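Local coordinates for HD domain protein (Enterococcus faecalis, PDB 4LRL) that probably hydrolyses deoxyribonucleoside triphosphates as an allosterically regulated, metal-binding HD-domain phosphohydrolase that also binds nucleotides at regulatory sites, at residues 137-145 with 317-325. Residues are numbered along the deposited sequence; the frame is centred on the assembly and turned at random.
Sequences GHGPYSHTF and YLKLDDGVL
Pro-140 is wedged against the turn that links helices 314-318 and 322-332, and the packing is tight and dry around it. Its CB lies 3.6 Å from Asp-321 C and 3.9 Å from Leu-325 CD1, while its CD rests on Leu-320 CB. Leu-320 CD1 comes within 3.4 Å of Phe-145 CZ on helix 142-149, the two side chains crossing at about a right angle. With CG of Phe-145 anti to the backbone N (chi1 -157°), the ring extends from its helix toward that methyl. Beside the proline, Leu-325 CD1 also meets Tyr-141 CD1 at the edge of the tyrosine ring.

Tyr-317 joins the segments by a polar link. A trans chi1 (-178°) stretches its ring away from helix 314-318 to the 137-139 backbone, where Tyr-317 OH donates to Gly-137 O at 2.7 Å, from a position 24° out of the carbonyl plane.

The side at Asp-322 is polar and water-bridged, though still buried. Asp-322 OD2 lies 3.3 Å from Pro-140 CB but approaches the face of the Tyr-141 ring less closely, at 3.9 Å from CE1. A water accepts from Tyr-141 N at 3.0 Å and bridges to Asp-322 OD2, probably donating to it. Lys-71 forms a salt bridge with Asp-322 OD1 and a hydrogen bond with Tyr-141 OH, probably balancing the carboxylate's charge. Asp-321 caps helix 322-332, its OD2 accepting from Val-324 N while OD1 is salt-bridged to Arg-69.

Residues 137-145 begin just after the metal ligands His-134 and Asp-135, and the contact joins this part of the HD domain to the HD-associated region, with helix 270-291 packing on Tyr-141 and helix 153-162 touching Tyr-317.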
ATOM      1  N   GLY C 137      23.482 -14.280  18.619  1.00 39.19           N
ATOM      2  CA  GLY C 137      24.433 -13.765  19.607  1.00 40.93           C
ATOM      3  C   GLY C 137      24.260 -12.299  19.988  1.00 40.97           C
ATOM      4  O   GLY C 137      25.011 -11.781  20.813  1.00 41.97           O
ATOM      5  N   HIS C 138      23.289 -11.622  19.375  1.00 40.00           N
ATOM      6  CA  HIS C 138      22.977 -10.240  19.731  1.00 39.86           C
ATOM      7  C   HIS C 138      22.338 -10.176  21.115  1.00 40.24           C
ATOM      8  O   HIS C 138      21.434 -10.959  21.417  1.00 40.21           O
ATOM      9  CB  HIS C 138      21.994  -9.635  18.737  1.00 38.84           C
ATOM     10  CG  HIS C 138      22.613  -9.161  17.457  1.00 39.48           C
ATOM     11  ND1 HIS C 138      23.446  -8.063  17.393  1.00 40.45           N
ATOM     12  CD2 HIS C 138      22.468  -9.598  16.184  1.00 38.98           C
ATOM     13  CE1 HIS C 138      23.804  -7.858  16.137  1.00 40.40           C
ATOM     14  NE2 HIS C 138      23.224  -8.776  15.384  1.00 39.17           N
ATOM     15  N   GLY C 139      22.811  -9.247  21.945  1.00 40.44           N
ATOM     16  CA  GLY C 139      22.182  -8.958  23.231  1.00 40.42           C
ATOM     17  C   GLY C 139      21.408  -7.655  23.134  1.00 39.42           C
ATOM     18  O   GLY C 139      21.264  -7.113  22.041  1.00 37.96           O
ATOM     19  N   PRO C 140      20.917  -7.132  24.278  1.00 39.97           N
ATOM     20  CA  PRO C 140      20.146  -5.889  24.271  1.00 39.20           C
ATOM     21  C   PRO C 140      20.985  -4.718  23.767  1.00 39.38           C
ATOM     22  O   PRO C 140      22.182  -4.647  24.075  1.00 39.85           O
ATOM     23  CB  PRO C 140      19.805  -5.684  25.752  1.00 41.02           C
ATOM     24  CG  PRO C 140      20.875  -6.440  26.511  1.00 41.70           C
ATOM     25  CD  PRO C 140      21.126  -7.644  25.649  1.00 41.42           C
ATOM     26  N   TYR C 141      20.363  -3.822  22.992  1.00 38.32           N
ATOM     27  CA  TYR C 141      21.029  -2.628  22.453  1.00 38.70           C
ATOM     28  C   TYR C 141      22.452  -2.964  22.045  1.00 39.46           C
ATOM     29  O   TYR C 141      23.429  -2.430  22.590  1.00 40.53           O
ATOM     30  CB  TYR C 141      21.000  -1.480  23.470  1.00 39.46           C
ATOM     31  CG  TYR C 141      19.598  -1.158  23.934  1.00 39.88           C
ATOM     32  CD1 TYR C 141      19.119  -1.660  25.134  1.00 40.02           C
ATOM     33  CD2 TYR C 141      18.738  -0.380  23.150  1.00 38.97           C
ATOM     34  CE1 TYR C 141      17.835  -1.381  25.562  1.00 41.11           C
ATOM     35  CE2 TYR C 141      17.445  -0.096  23.573  1.00 39.46           C
ATOM     36  CZ  TYR C 141      17.005  -0.606  24.782  1.00 40.21           C
ATOM     37  OH  TYR C 141      15.741  -0.351  25.227  1.00 41.25           O
ATOM     38  N   SER C 142      22.536  -3.868  21.077  1.00 38.97           N
ATOM     39  CA  SER C 142      23.764  -4.572  20.749  1.00 40.15           C
ATOM     40  C   SER C 142      24.958  -3.646  20.543  1.00 40.91           C
ATOM     41  O   SER C 142      26.015  -3.857  21.140  1.00 42.54           O
ATOM     42  CB  SER C 142      23.531  -5.486  19.543  1.00 38.95           C
ATOM     43  OG  SER C 142      24.753  -5.769  18.891  1.00 41.79           O
ATOM     44  N   HIS C 143      24.779  -2.607  19.732  1.00 40.58           N
ATOM     45  CA  HIS C 143      25.879  -1.689  19.406  1.00 41.52           C
ATOM     46  C   HIS C 143      26.429  -0.925  20.635  1.00 42.47           C
ATOM     47  O   HIS C 143      27.647  -0.799  20.804  1.00 43.49           O
ATOM     48  CB  HIS C 143      25.463  -0.711  18.293  1.00 41.00           C
ATOM     49  CG  HIS C 143      26.597   0.118  17.772  1.00 43.16           C
ATOM     50  ND1 HIS C 143      26.756   1.450  18.094  1.00 44.77           N
ATOM     51  CD2 HIS C 143      27.653  -0.210  16.988  1.00 45.23           C
ATOM     52  CE1 HIS C 143      27.847   1.915  17.512  1.00 46.50           C
ATOM     53  NE2 HIS C 143      28.415   0.926  16.839  1.00 47.56           N
ATOM     54  N   THR C 144      25.522  -0.423  21.475  1.00 41.98           N
ATOM     55  CA  THR C 144      25.888   0.296  22.694  1.00 43.28           C
ATOM     56  C   THR C 144      26.559  -0.650  23.687  1.00 44.56           C
ATOM     57  O   THR C 144      27.569  -0.315  24.299  1.00 45.75           O
ATOM     58  CB  THR C 144      24.650   0.921  23.361  1.00 42.80           C
ATOM     59  OG1 THR C 144      23.918   1.671  22.395  1.00 41.37           O
ATOM     60  CG2 THR C 144      25.047   1.839  24.498  1.00 43.93           C
ATOM     61  N   PHE C 145      25.979  -1.839  23.821  1.00 44.41           N
ATOM     62  CA  PHE C 145      26.457  -2.846  24.753  1.00 45.94           C
ATOM     63  C   PHE C 145      27.896  -3.288  24.456  1.00 47.36           C
ATOM     64  O   PHE C 145      28.704  -3.458  25.380  1.00 48.96           O
ATOM     65  CB  PHE C 145      25.511  -4.047  24.750  1.00 44.85           C
ATOM     66  CG  PHE C 145      25.573  -4.859  26.001  1.00 46.32           C
ATOM     67  CD1 PHE C 145      24.718  -4.582  27.067  1.00 46.09           C
ATOM     68  CD2 PHE C 145      26.493  -5.900  26.125  1.00 47.29           C
ATOM     69  CE1 PHE C 145      24.781  -5.331  28.240  1.00 47.99           C
ATOM     70  CE2 PHE C 145      26.565  -6.654  27.295  1.00 49.14           C
ATOM     71  CZ  PHE C 145      25.712  -6.364  28.358  1.00 49.35           C
ATOM     72  N   TYR C 317      25.237 -14.065  29.914  1.00 46.69           N
ATOM     73  CA  TYR C 317      24.916 -13.221  28.773  1.00 44.96           C
ATOM     74  C   TYR C 317      23.497 -13.487  28.261  1.00 44.08           C
ATOM     75  O   TYR C 317      22.734 -12.554  28.045  1.00 41.66           O
ATOM     76  CB  TYR C 317      25.938 -13.430  27.659  1.00 45.40           C
ATOM     77  CG  TYR C 317      25.731 -12.554  26.442  1.00 44.08           C
ATOM     78  CD1 TYR C 317      26.283 -11.278  26.371  1.00 42.41           C
ATOM     79  CD2 TYR C 317      25.002 -13.020  25.343  1.00 43.66           C
ATOM     80  CE1 TYR C 317      26.096 -10.480  25.243  1.00 41.94           C
ATOM     81  CE2 TYR C 317      24.824 -12.245  24.211  1.00 41.56           C
ATOM     82  CZ  TYR C 317      25.367 -10.980  24.164  1.00 41.52           C
ATOM     83  OH  TYR C 317      25.184 -10.223  23.032  1.00 39.88           O
ATOM     84  N   LEU C 318      23.166 -14.772  28.105  1.00 45.79           N
ATOM     85  CA  LEU C 318      21.871 -15.218  27.583  1.00 45.77           C
ATOM     86  C   LEU C 318      20.666 -14.763  28.409  1.00 45.42           C
ATOM     87  O   LEU C 318      19.532 -14.770  27.925  1.00 45.33           O
ATOM     88  CB  LEU C 318      21.852 -16.741  27.440  1.00 46.98           C
ATOM     89  CG  LEU C 318      22.723 -17.365  26.343  1.00 47.84           C
ATOM     90  CD1 LEU C 318      22.835 -18.867  26.549  1.00 47.61           C
ATOM     91  CD2 LEU C 318      22.174 -17.049  24.949  1.00 45.38           C
ATOM     92  N   LYS C 319      20.914 -14.373  29.652  1.00 45.96           N
ATOM     93  CA  LYS C 319      19.851 -13.927  30.540  1.00 45.90           C
ATOM     94  C   LYS C 319      19.477 -12.491  30.237  1.00 44.63           C
ATOM     95  O   LYS C 319      18.464 -11.998  30.738  1.00 44.44           O
ATOM     96  CB  LYS C 319      20.296 -14.030  32.004  1.00 46.78           C
ATOM     97  CG  LYS C 319      20.222 -15.432  32.598  1.00 48.63           C
ATOM     98  CD  LYS C 319      20.826 -15.445  33.984  1.00 50.75           C
ATOM     99  CE  LYS C 319      20.676 -16.805  34.657  1.00 54.10           C
ATOM    100  NZ  LYS C 319      21.628 -16.922  35.805  1.00 54.98           N
ATOM    101  N   LEU C 320      20.305 -11.823  29.437  1.00 44.19           N
ATOM    102  CA  LEU C 320      20.129 -10.405  29.165  1.00 43.51           C
ATOM    103  C   LEU C 320      19.181 -10.117  28.007  1.00 43.03           C
ATOM    104  O   LEU C 320      19.245 -10.780  26.971  1.00 43.52           O
ATOM    105  CB  LEU C 320      21.471  -9.749  28.877  1.00 43.31           C
ATOM    106  CG  LEU C 320      22.459  -9.545  30.019  1.00 43.80           C
ATOM    107  CD1 LEU C 320      23.646  -8.800  29.454  1.00 42.89           C
ATOM    108  CD2 LEU C 320      21.838  -8.776  31.191  1.00 42.89           C
ATOM    109  N   ASP C 321      18.313  -9.123  28.207  1.00 42.43           N
ATOM    110  CA  ASP C 321      17.396  -8.612  27.175  1.00 41.88           C
ATOM    111  C   ASP C 321      17.034  -7.152  27.482  1.00 41.12           C
ATOM    112  O   ASP C 321      17.515  -6.609  28.468  1.00 41.03           O
ATOM    113  CB  ASP C 321      16.147  -9.495  27.066  1.00 42.41           C
ATOM    114  CG  ASP C 321      15.388  -9.624  28.382  1.00 43.35           C
ATOM    115  OD1 ASP C 321      14.980 -10.756  28.721  1.00 43.42           O
ATOM    116  OD2 ASP C 321      15.196  -8.603  29.077  1.00 43.65           O
ATOM    117  N   ASP C 322      16.197  -6.518  26.655  1.00 40.66           N
ATOM    118  CA  ASP C 322      15.850  -5.098  26.859  1.00 40.05           C
ATOM    119  C   ASP C 322      15.137  -4.834  28.199  1.00 40.10           C
ATOM    120  O   ASP C 322      15.347  -3.797  28.837  1.00 40.00           O
ATOM    121  CB  ASP C 322      14.999  -4.554  25.696  1.00 40.25           C
ATOM    122  CG  ASP C 322      15.691  -4.675  24.336  1.00 41.14           C
ATOM    123  OD1 ASP C 322      15.019  -4.448  23.311  1.00 42.43           O
ATOM    124  OD2 ASP C 322      16.896  -4.990  24.277  1.00 42.02           O
ATOM    125  N   GLY C 323      14.295  -5.775  28.612  1.00 40.18           N
ATOM    126  CA  GLY C 323      13.538  -5.648  29.838  1.00 40.13           C
ATOM    127  C   GLY C 323      14.383  -5.687  31.099  1.00 40.23           C
ATOM    128  O   GLY C 323      14.022  -5.087  32.112  1.00 40.40           O
ATOM    129  N   VAL C 324      15.499  -6.405  31.043  1.00 39.81           N
ATOM    130  CA  VAL C 324      16.433  -6.435  32.156  1.00 40.31           C
ATOM    131  C   VAL C 324      17.001  -5.035  32.376  1.00 39.49           C
ATOM    132  O   VAL C 324      16.959  -4.514  33.495  1.00 40.08           O
ATOM    133  CB  VAL C 324      17.567  -7.487  31.945  1.00 40.95           C
ATOM    134  CG1 VAL C 324      18.694  -7.284  32.952  1.00 41.27           C
ATOM    135  CG2 VAL C 324      17.009  -8.911  32.062  1.00 41.59           C
ATOM    136  N   LEU C 325      17.487  -4.421  31.298  1.00 38.14           N
ATOM    137  CA  LEU C 325      18.095  -3.089  31.366  1.00 37.28           C
ATOM    138  C   LEU C 325      17.131  -2.023  31.861  1.00 36.71           C
ATOM    139  O   LEU C 325      17.454  -1.276  32.787  1.00 36.93           O
ATOM    140  CB  LEU C 325      18.695  -2.681  30.018  1.00 36.70           C
ATOM    141  CG  LEU C 325      19.970  -3.409  29.577  1.00 37.45           C
ATOM    142  CD1 LEU C 325      20.481  -2.836  28.277  1.00 37.11           C
ATOM    143  CD2 LEU C 325      21.037  -3.292  30.619  1.00 40.23           C
TER
HETATM  144  O   HOH W   1      17.651  -3.925  21.693  1.00 47.63           O